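Local atomic coordinates of tyrosine specific protein phosphatase (Trypanosoma cruzi, PDB entry 4AZ1), a protein that probably removes phosphate from phosphorylated tyrosine side chains of other proteins, the reaction of the protein tyrosine phosphatase family. Residues 112-122 against 184-194; 133-142 against 153-161. All blocks are in the same frame, centred on the assembly; numbering follows the deposited sequence.

Overall arrangement
Interaction 1 pairs two parallel strands in the middle of the large mixed sheet, its centre about 9 Å from that of the chain. Interaction 2 lies near the far edge of the same sheet, about 14 Å from interaction 1 between centres, and along the sequence it is nested inside the loop that interaction 1 closes. The two meet where Tyr133 and Trp134 turn inward: Gln188 NE2 stands 3.1 Å from Tyr133 OH, probably a hydrogen bond, and Met118 SD packs 3.6 Å from Trp134 CZ3. Toward the active site, residues 184-194 run into Trp194, the first residue of the family's WPD loop, and Tyr133 OH bonds to His225, which opens the phosphatase signature motif.

Interaction 1: residues 112-122 against 184-194; sequences KISLVIMVTKL and HKFTQVQYTGW. With FMT (formic acid), chain G.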
loop_
_atom_site.group_PDB
_atom_site.type_symbol
_atom_site.label_atom_id
_atom_site.label_comp_id
_atom_site.label_asym_id
_atom_site.label_seq_id
_atom_site.Cartn_x
_atom_site.Cartn_y
_atom_site.Cartn_z
ATOM N N LYS A 112 -14.987 -8.841 -4.387
ATOM C CA LYS A 112 -15.625 -9.676 -3.363
ATOM C C LYS A 112 -14.933 -11.039 -3.266
ATOM O O LYS A 112 -15.584 -12.084 -3.163
ATOM C CB LYS A 112 -17.133 -9.860 -3.642
ATOM C CG LYS A 112 -17.916 -8.556 -3.851
ATOM C CD LYS A 112 -17.722 -7.591 -2.688
ATOM C CE LYS A 112 -18.227 -6.183 -3.033
ATOM N NZ LYS A 112 -17.730 -5.157 -2.066
ATOM N N ILE A 113 -13.610 -11.024 -3.305
ATOM C CA ILE A 113 -12.846 -12.259 -3.222
ATOM C C ILE A 113 -13.079 -12.914 -1.857
ATOM O O ILE A 113 -13.042 -12.239 -0.821
ATOM C CB ILE A 113 -11.356 -11.995 -3.478
ATOM C CG1 ILE A 113 -11.162 -11.476 -4.908
ATOM C CG2 ILE A 113 -10.528 -13.248 -3.224
ATOM C CD1 ILE A 113 -11.726 -12.409 -5.991
ATOM N N SER A 114 -13.350 -14.217 -1.856
ATOM C CA SER A 114 -13.680 -14.908 -0.611
ATOM C C SER A 114 -12.482 -15.659 -0.002
ATOM O O SER A 114 -12.436 -15.884 1.214
ATOM C CB SER A 114 -14.907 -15.815 -0.814
ATOM O OG SER A 114 -14.934 -16.890 0.107
ATOM N N LEU A 115 -11.497 -16.010 -0.831
ATOM C CA LEU A 115 -10.388 -16.832 -0.354
ATOM C C LEU A 115 -9.067 -16.438 -1.006
ATOM O O LEU A 115 -8.938 -16.397 -2.239
ATOM C CB LEU A 115 -10.664 -18.331 -0.583
ATOM C CG LEU A 115 -9.520 -19.308 -0.273
ATOM C CD1 LEU A 115 -9.142 -19.246 1.205
ATOM C CD2 LEU A 115 -9.881 -20.742 -0.663
ATOM N N VAL A 116 -8.097 -16.142 -0.154
ATOM C CA VAL A 116 -6.753 -15.811 -0.575
ATOM C C VAL A 116 -5.817 -16.856 -0.005
ATOM O O VAL A 116 -5.821 -17.107 1.210
ATOM C CB VAL A 116 -6.319 -14.439 -0.015
ATOM C CG1 VAL A 116 -4.807 -14.232 -0.257
ATOM C CG2 VAL A 116 -7.136 -13.334 -0.676
ATOM N N ILE A 117 -5.025 -17.476 -0.870
ATOM C CA ILE A 117 -4.063 -18.455 -0.404
ATOM C C ILE A 117 -2.669 -17.937 -0.679
ATOM O O ILE A 117 -2.353 -17.559 -1.810
ATOM C CB ILE A 117 -4.238 -19.798 -1.104
ATOM C CG1 ILE A 117 -5.613 -20.370 -0.769
ATOM C CG2 ILE A 117 -3.130 -20.777 -0.677
ATOM C CD1 ILE A 117 -5.843 -21.730 -1.361
ATOM N N MET A 118 -1.854 -17.892 0.378
ATOM C CA MET A 118 -0.496 -17.393 0.301
ATOM C C MET A 118 0.438 -18.568 0.575
ATOM O O MET A 118 0.381 -19.172 1.654
ATOM C CB MET A 118 -0.291 -16.278 1.349
ATOM C CG MET A 118 1.135 -15.761 1.397
ATOM S SD MET A 118 1.285 -14.469 2.644
ATOM C CE MET A 118 3.065 -14.241 2.609
ATOM N N VAL A 119 1.279 -18.904 -0.404
ATOM C CA VAL A 119 2.144 -20.074 -0.295
ATOM C C VAL A 119 3.625 -19.696 -0.173
ATOM O O VAL A 119 4.476 -20.146 -0.949
ATOM C CB VAL A 119 1.928 -21.045 -1.505
ATOM C CG1 VAL A 119 2.585 -22.364 -1.237
ATOM C CG2 VAL A 119 0.448 -21.295 -1.706
ATOM N N THR A 120 3.931 -18.854 0.801
ATOM C CA THR A 120 5.303 -18.460 1.066
ATOM C C THR A 120 5.348 -17.857 2.461
ATOM O O THR A 120 4.313 -17.430 2.984
ATOM C CB THR A 120 5.801 -17.393 0.025
ATOM O OG1 THR A 120 7.167 -17.058 0.286
ATOM C CG2 THR A 120 4.951 -16.112 0.100
ATOM N N LYS A 121 6.533 -17.829 3.069
ATOM C CA LYS A 121 6.776 -16.898 4.173
ATOM C C LYS A 121 7.097 -15.520 3.617
ATOM O O LYS A 121 7.427 -15.373 2.426
ATOM C CB LYS A 121 7.937 -17.357 5.058
ATOM C CG LYS A 121 7.694 -18.700 5.731
ATOM C CD LYS A 121 8.757 -18.956 6.764
ATOM C CE LYS A 121 9.586 -20.149 6.383
ATOM N NZ LYS A 121 10.277 -20.661 7.594
ATOM N N LEU A 122 7.019 -14.522 4.494
ATOM C CA LEU A 122 7.390 -13.149 4.164
ATOM C C LEU A 122 8.856 -13.088 3.752
ATOM O O LEU A 122 9.214 -12.346 2.828
ATOM C CB LEU A 122 7.170 -12.240 5.398
ATOM C CG LEU A 122 5.700 -12.070 5.812
ATOM C CD1 LEU A 122 5.593 -11.382 7.211
ATOM C CD2 LEU A 122 4.949 -11.265 4.752
ATOM N N HIS A 184 -16.664 -6.339 3.790
ATOM C CA HIS A 184 -16.518 -7.596 3.073
ATOM C C HIS A 184 -15.598 -8.537 3.841
ATOM O O HIS A 184 -14.426 -8.210 4.089
ATOM C CB HIS A 184 -15.972 -7.375 1.656
ATOM C CG HIS A 184 -15.626 -8.648 0.938
ATOM N ND1 HIS A 184 -16.585 -9.511 0.447
ATOM C CD2 HIS A 184 -14.432 -9.211 0.641
ATOM C CE1 HIS A 184 -15.996 -10.546 -0.123
ATOM N NE2 HIS A 184 -14.690 -10.391 -0.022
ATOM N N LYS A 185 -16.128 -9.698 4.217
ATOM C CA LYS A 185 -15.349 -10.714 4.918
ATOM C C LYS A 185 -14.626 -11.611 3.926
ATOM O O LYS A 185 -15.156 -11.924 2.862
ATOM C CB LYS A 185 -16.260 -11.574 5.793
ATOM C CG LYS A 185 -16.946 -10.804 6.910
ATOM C CD LYS A 185 -17.783 -11.724 7.779
ATOM C CE LYS A 185 -18.366 -10.958 8.957
ATOM N NZ LYS A 185 -19.108 -11.853 9.882
ATOM N N PHE A 186 -13.408 -12.012 4.269
ATOM C CA PHE A 186 -12.695 -13.009 3.487
ATOM C C PHE A 186 -11.713 -13.773 4.374
ATOM O O PHE A 186 -11.386 -13.338 5.492
ATOM C CB PHE A 186 -12.005 -12.376 2.260
ATOM C CG PHE A 186 -10.710 -11.664 2.568
ATOM C CD1 PHE A 186 -10.711 -10.364 3.056
ATOM C CD2 PHE A 186 -9.486 -12.297 2.351
ATOM C CE1 PHE A 186 -9.515 -9.701 3.330
ATOM C CE2 PHE A 186 -8.278 -11.649 2.620
ATOM C CZ PHE A 186 -8.297 -10.342 3.106
ATOM N N THR A 187 -11.281 -14.933 3.888
ATOM C CA THR A 187 -10.318 -15.755 4.610
ATOM C C THR A 187 -8.979 -15.737 3.859
ATOM O O THR A 187 -8.943 -15.955 2.641
ATOM C CB THR A 187 -10.855 -17.194 4.762
ATOM O OG1 THR A 187 -12.165 -17.156 5.350
ATOM C CG2 THR A 187 -9.942 -18.025 5.639
ATOM N N GLN A 188 -7.890 -15.425 4.563
ATOM C CA GLN A 188 -6.547 -15.648 4.017
ATOM C C GLN A 188 -5.925 -16.865 4.692
ATOM O O GLN A 188 -5.959 -16.992 5.915
ATOM C CB GLN A 188 -5.621 -14.427 4.177
ATOM C CG GLN A 188 -4.262 -14.590 3.478
ATOM C CD GLN A 188 -3.082 -14.398 4.431
ATOM O OE1 GLN A 188 -3.217 -14.565 5.650
ATOM N NE2 GLN A 188 -1.924 -14.036 3.879
ATOM N N VAL A 189 -5.364 -17.764 3.886
ATOM C CA VAL A 189 -4.733 -18.972 4.405
ATOM C C VAL A 189 -3.260 -18.901 3.993
ATOM O O VAL A 189 -2.950 -18.830 2.808
ATOM C CB VAL A 189 -5.386 -20.239 3.810
ATOM C CG1 VAL A 189 -4.806 -21.506 4.453
ATOM C CG2 VAL A 189 -6.903 -20.209 4.024
ATOM N N GLN A 190 -2.354 -18.883 4.964
ATOM C CA GLN A 190 -0.934 -18.836 4.640
ATOM C C GLN A 190 -0.279 -20.172 4.976
ATOM O O GLN A 190 -0.399 -20.677 6.095
ATOM C CB GLN A 190 -0.224 -17.692 5.389
ATOM C CG GLN A 190 1.272 -17.541 5.035
ATOM C CD GLN A 190 1.975 -16.509 5.901
ATOM O OE1 GLN A 190 1.403 -16.018 6.881
ATOM N NE2 GLN A 190 3.221 -16.163 5.538
ATOM N N TYR A 191 0.428 -20.731 4.001
ATOM C CA TYR A 191 1.148 -21.980 4.194
ATOM C C TYR A 191 2.643 -21.675 4.162
ATOM O O TYR A 191 3.180 -21.217 3.136
ATOM C CB TYR A 191 0.754 -22.965 3.086
ATOM C CG TYR A 191 1.568 -24.235 3.048
ATOM C CD1 TYR A 191 1.920 -24.885 4.213
ATOM C CD2 TYR A 191 1.978 -24.789 1.829
ATOM C CE1 TYR A 191 2.675 -26.044 4.185
ATOM C CE2 TYR A 191 2.714 -25.957 1.788
ATOM C CZ TYR A 191 3.062 -26.581 2.971
ATOM O OH TYR A 191 3.799 -27.748 2.954
ATOM N N THR A 192 3.311 -21.926 5.290
ATOM C CA THR A 192 4.716 -21.547 5.470
ATOM C C THR A 192 5.646 -22.757 5.550
ATOM O O THR A 192 6.802 -22.626 5.965
ATOM C CB THR A 192 4.918 -20.730 6.777
ATOM O OG1 THR A 192 4.485 -21.513 7.894
ATOM C CG2 THR A 192 4.148 -19.432 6.744
ATOM N N GLY A 193 5.154 -23.931 5.159
ATOM C CA GLY A 193 5.951 -25.141 5.282
ATOM C C GLY A 193 6.529 -25.626 3.957
ATOM O O GLY A 193 6.993 -26.765 3.854
ATOM N N TRP A 194 6.501 -24.769 2.938
ATOM C CA TRP A 194 7.068 -25.112 1.643
ATOM C C TRP A 194 7.946 -23.953 1.132
ATOM O O TRP A 194 7.455 -23.015 0.499
ATOM C CB TRP A 194 5.938 -25.427 0.658
ATOM C CG TRP A 194 6.420 -25.777 -0.713
ATOM C CD1 TRP A 194 7.700 -26.083 -1.077
ATOM C CD2 TRP A 194 5.633 -25.860 -1.909
ATOM N NE1 TRP A 194 7.756 -26.362 -2.414
ATOM C CE2 TRP A 194 6.506 -26.227 -2.953
ATOM C CE3 TRP A 194 4.279 -25.665 -2.196
ATOM C CZ2 TRP A 194 6.070 -26.399 -4.264
ATOM C CZ3 TRP A 194 3.847 -25.834 -3.503
ATOM C CH2 TRP A 194 4.740 -26.200 -4.516
HETATM C C FMT G . 5.769 -15.599 7.957
HETATM O O1 FMT G . 5.409 -15.304 6.817
HETATM O O2 FMT G . 6.794 -16.238 8.207
HETATM O O HOH W 1 8.062 -22.819 9.193
#
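Leu115 and Val189 meet on one side of the sheet, CD1 to CG2 at 3.7 Å, at the heart of a parallel strand pair. Five backbone hydrogen bonds link Ser114-Met118 to Thr187-Tyr191, the Val189 N to Val116 O bond measuring 2.8 Å. On the opposite face Val116 CG2 leans on Phe186 CE2 (3.9 Å), while the extended side chains of Met118 and Gln190 run side by side. Beyond the strands Val119 CG1 touches both Tyr191 and Trp194.

The ends are more open, with Lys112 and Lys121 exposed. Lys112 lays its CA over a face of the His184 ring, yet His184 is firmly held: NE2 donates in the ring plane to Ile113 O at 2.6 Å. Lys121 rests its CG on Thr192 CB, and a water links Lys121 NZ and Thr192 O through two weak bonds.

With CG anti to the backbone N (chi1 -177°), Gln190 NE2 gives a nearly straight bond to a lone pair of Thr120 O (3.1 Å), while Arg172 binds OE1, fixing the amide's rotation. Gln190 NE2 also bonds, less straight, to O1 of a bound formic acid, probably from the crystallisation liquor. Leu122 N donates there too, a pair of N-H groups that would suit a carboxylate oxygen.

Interaction 2: residues 133-142 against 153-161; sequences YWPEERGSGS and ISEDPGKAY
Tyr161 points its hydroxyl at the backbone of Pro135, donating to Pro135 O at 2.7 Å with the acceptor close to the ring plane. The same OH lies 3.4 Å from Pro135 CD, giving the phenol end a polar and an apolar neighbour in one residue. Chi1 of -78° sets the ring anti to its own carbonyl carbon and swings it across to the 133-142 loop. There Glu137 slides past in the opposite direction, its carboxylate plane turned 62° from the ring; its exact placing, including the short approach of CG to Tyr161 CD2, is doubtful because the glutamate is poorly ordered. Glu155 lays its carboxylate over one ring face, offset toward the rim.

Farther along, the chains begin to pair antiparallel, with a single bridge at Ser142 and Ser154. Gly141 O accepts from Glu155 N at 2.8 Å. In the adjoining non-hydrogen-bonded pair, Ser142 and Ser154 share a hydrogen bond between their OG atoms (3.0 Å). Pro135 CG sits against Ile153 O, and Ile153, extended, carries CD1 to Tyr133 O (3.6 Å).

In the sheet, strand 151-164 runs between edge strand 142-145 and strand 169-177. Pro135 touches Leu174 and Tyr161 touches Arg172 on that inner neighbour, Ile153 reaches Phe186 one strand deeper, and Glu136 bonds to His47 of the second subunit.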
loop_
_atom_site.group_PDB
_atom_site.type_symbol
_atom_site.label_atom_id
_atom_site.label_comp_id
_atom_site.label_asym_id
_atom_site.label_seq_id
_atom_site.Cartn_x
_atom_site.Cartn_y
_atom_site.Cartn_z
ATOM N N TYR A 133 0.157 -7.745 4.549
ATOM C CA TYR A 133 -1.024 -6.938 4.273
ATOM C C TYR A 133 -2.172 -7.228 5.245
ATOM O O TYR A 133 -3.303 -6.790 5.027
ATOM C CB TYR A 133 -1.459 -7.109 2.816
ATOM C CG TYR A 133 -1.595 -8.557 2.393
ATOM C CD1 TYR A 133 -2.770 -9.256 2.617
ATOM C CD2 TYR A 133 -0.552 -9.213 1.749
ATOM C CE1 TYR A 133 -2.913 -10.581 2.219
ATOM C CE2 TYR A 133 -0.682 -10.553 1.345
ATOM C CZ TYR A 133 -1.863 -11.221 1.589
ATOM O OH TYR A 133 -2.010 -12.532 1.195
ATOM N N TRP A 134 -1.869 -7.952 6.323
ATOM C CA TRP A 134 -2.872 -8.291 7.337
ATOM C C TRP A 134 -2.458 -7.713 8.682
ATOM O O TRP A 134 -1.273 -7.484 8.904
ATOM C CB TRP A 134 -3.018 -9.816 7.455
ATOM C CG TRP A 134 -1.723 -10.489 7.783
ATOM C CD1 TRP A 134 -1.196 -10.701 9.026
ATOM C CD2 TRP A 134 -0.783 -11.027 6.847
ATOM N NE1 TRP A 134 0.018 -11.340 8.919
ATOM C CE2 TRP A 134 0.292 -11.550 7.595
ATOM C CE3 TRP A 134 -0.752 -11.118 5.450
ATOM C CZ2 TRP A 134 1.394 -12.170 6.984
ATOM C CZ3 TRP A 134 0.344 -11.728 4.844
ATOM C CH2 TRP A 134 1.399 -12.247 5.609
ATOM N N PRO A 135 -3.434 -7.475 9.584
ATOM C CA PRO A 135 -3.067 -6.946 10.905
ATOM C C PRO A 135 -2.316 -8.002 11.697
ATOM O O PRO A 135 -2.645 -9.190 11.599
ATOM C CB PRO A 135 -4.424 -6.676 11.593
ATOM C CG PRO A 135 -5.494 -6.863 10.506
ATOM C CD PRO A 135 -4.883 -7.748 9.464
ATOM N N GLU A 136 -1.325 -7.578 12.473
ATOM C CA GLU A 136 -0.594 -8.504 13.318
ATOM C C GLU A 136 -1.429 -8.832 14.547
ATOM O O GLU A 136 -2.058 -7.924 15.135
ATOM C CB GLU A 136 0.734 -7.888 13.767
ATOM C CG GLU A 136 1.839 -7.879 12.721
ATOM C CD GLU A 136 3.154 -7.364 13.293
ATOM O OE1 GLU A 136 3.157 -6.260 13.888
ATOM O OE2 GLU A 136 4.176 -8.072 13.161
ATOM N N GLU A 137 -1.421 -10.111 14.934
ATOM C CA GLU A 137 -2.045 -10.573 16.181
ATOM C C GLU A 137 -1.801 -9.643 17.367
ATOM O O GLU A 137 -2.725 -9.316 18.118
ATOM C CB GLU A 137 -1.510 -11.957 16.547
ATOM C CG GLU A 137 -2.135 -13.103 15.790
ATOM C CD GLU A 137 -3.005 -13.978 16.673
ATOM O OE1 GLU A 137 -3.853 -13.430 17.412
ATOM O OE2 GLU A 137 -2.836 -15.218 16.625
ATOM N N ARG A 138 -0.550 -9.219 17.524
ATOM C CA ARG A 138 -0.146 -8.393 18.661
ATOM C C ARG A 138 -0.602 -6.934 18.554
ATOM O O ARG A 138 -0.229 -6.101 19.390
ATOM C CB ARG A 138 1.376 -8.453 18.832
ATOM N N GLY A 139 -1.418 -6.628 17.546
ATOM C CA GLY A 139 -1.831 -5.255 17.295
ATOM C C GLY A 139 -3.228 -4.897 17.784
ATOM O O GLY A 139 -3.855 -5.660 18.527
ATOM N N SER A 140 -3.710 -3.730 17.357
ATOM C CA SER A 140 -5.045 -3.239 17.717
ATOM C C SER A 140 -6.149 -4.056 17.038
ATOM O O SER A 140 -7.321 -3.935 17.398
ATOM C CB SER A 140 -5.205 -1.758 17.332
ATOM O OG SER A 140 -5.387 -1.605 15.926
ATOM N N GLY A 141 -5.773 -4.869 16.052
ATOM C CA GLY A 141 -6.736 -5.662 15.306
ATOM C C GLY A 141 -7.152 -5.079 13.961
ATOM O O GLY A 141 -7.873 -5.736 13.203
ATOM N N SER A 142 -6.705 -3.855 13.665
ATOM C CA SER A 142 -7.024 -3.177 12.400
ATOM C C SER A 142 -5.807 -2.434 11.865
ATOM O O SER A 142 -5.108 -1.772 12.625
ATOM C CB SER A 142 -8.126 -2.125 12.607
ATOM O OG SER A 142 -9.385 -2.709 12.863
ATOM N N ILE A 153 -8.478 -2.932 6.933
ATOM C CA ILE A 153 -8.605 -4.383 7.040
ATOM C C ILE A 153 -8.453 -4.792 8.517
ATOM O O ILE A 153 -7.561 -4.296 9.227
ATOM C CB ILE A 153 -7.633 -5.111 6.065
ATOM C CG1 ILE A 153 -7.731 -6.634 6.204
ATOM C CG2 ILE A 153 -6.224 -4.641 6.256
ATOM C CD1 ILE A 153 -6.864 -7.384 5.150
ATOM N N SER A 154 -9.350 -5.655 8.991
ATOM C CA SER A 154 -9.438 -5.932 10.420
ATOM C C SER A 154 -9.532 -7.415 10.679
ATOM O O SER A 154 -9.961 -8.186 9.812
ATOM C CB SER A 154 -10.682 -5.274 11.034
ATOM O OG SER A 154 -10.833 -3.941 10.605
ATOM N N GLU A 155 -9.155 -7.815 11.888
ATOM C CA GLU A 155 -9.361 -9.183 12.321
ATOM C C GLU A 155 -10.851 -9.360 12.611
ATOM O O GLU A 155 -11.459 -8.499 13.230
ATOM C CB GLU A 155 -8.524 -9.485 13.566
ATOM C CG GLU A 155 -8.691 -10.920 14.067
ATOM C CD GLU A 155 -7.603 -11.357 15.033
ATOM O OE1 GLU A 155 -6.786 -10.495 15.453
ATOM O OE2 GLU A 155 -7.574 -12.570 15.367
ATOM N N ASP A 156 -11.443 -10.449 12.131
ATOM C CA ASP A 156 -12.857 -10.715 12.391
ATOM C C ASP A 156 -13.063 -10.901 13.894
ATOM O O ASP A 156 -12.494 -11.822 14.489
ATOM C CB ASP A 156 -13.318 -11.953 11.608
ATOM C CG ASP A 156 -14.838 -12.142 11.621
ATOM O OD1 ASP A 156 -15.485 -11.927 12.682
ATOM O OD2 ASP A 156 -15.382 -12.523 10.557
ATOM N N PRO A 157 -13.858 -10.007 14.520
ATOM C CA PRO A 157 -14.050 -10.018 15.977
ATOM C C PRO A 157 -14.668 -11.314 16.486
ATOM O O PRO A 157 -14.507 -11.641 17.665
ATOM C CB PRO A 157 -15.048 -8.872 16.222
ATOM C CG PRO A 157 -14.931 -7.989 15.038
ATOM C CD PRO A 157 -14.532 -8.863 13.876
ATOM N N GLY A 158 -15.381 -12.027 15.622
ATOM C CA GLY A 158 -16.091 -13.214 16.055
ATOM C C GLY A 158 -15.457 -14.483 15.529
ATOM O O GLY A 158 -16.096 -15.535 15.491
ATOM N N LYS A 159 -14.194 -14.388 15.122
ATOM C CA LYS A 159 -13.490 -15.540 14.587
ATOM C C LYS A 159 -11.982 -15.292 14.607
ATOM O O LYS A 159 -11.455 -14.610 13.730
ATOM C CB LYS A 159 -13.976 -15.812 13.163
ATOM C CG LYS A 159 -13.906 -17.260 12.730
ATOM C CD LYS A 159 -14.645 -17.456 11.415
ATOM C CE LYS A 159 -14.535 -18.893 10.934
ATOM N NZ LYS A 159 -15.139 -19.063 9.586
ATOM N N ALA A 160 -11.291 -15.858 15.596
ATOM C CA ALA A 160 -9.850 -15.632 15.782
ATOM C C ALA A 160 -8.951 -16.329 14.747
ATOM O O ALA A 160 -9.359 -17.303 14.098
ATOM C CB ALA A 160 -9.435 -16.031 17.189
ATOM N N TYR A 161 -7.723 -15.827 14.608
ATOM C CA TYR A 161 -6.730 -16.444 13.728
ATOM C C TYR A 161 -6.505 -17.882 14.178
ATOM O O TYR A 161 -6.450 -18.145 15.377
ATOM C CB TYR A 161 -5.387 -15.726 13.841
ATOM C CG TYR A 161 -5.249 -14.403 13.115
ATOM C CD1 TYR A 161 -6.318 -13.820 12.442
ATOM C CD2 TYR A 161 -4.028 -13.730 13.117
ATOM C CE1 TYR A 161 -6.170 -12.596 11.781
ATOM C CE2 TYR A 161 -3.865 -12.511 12.467
ATOM C CZ TYR A 161 -4.940 -11.947 11.803
ATOM O OH TYR A 161 -4.776 -10.738 11.157
#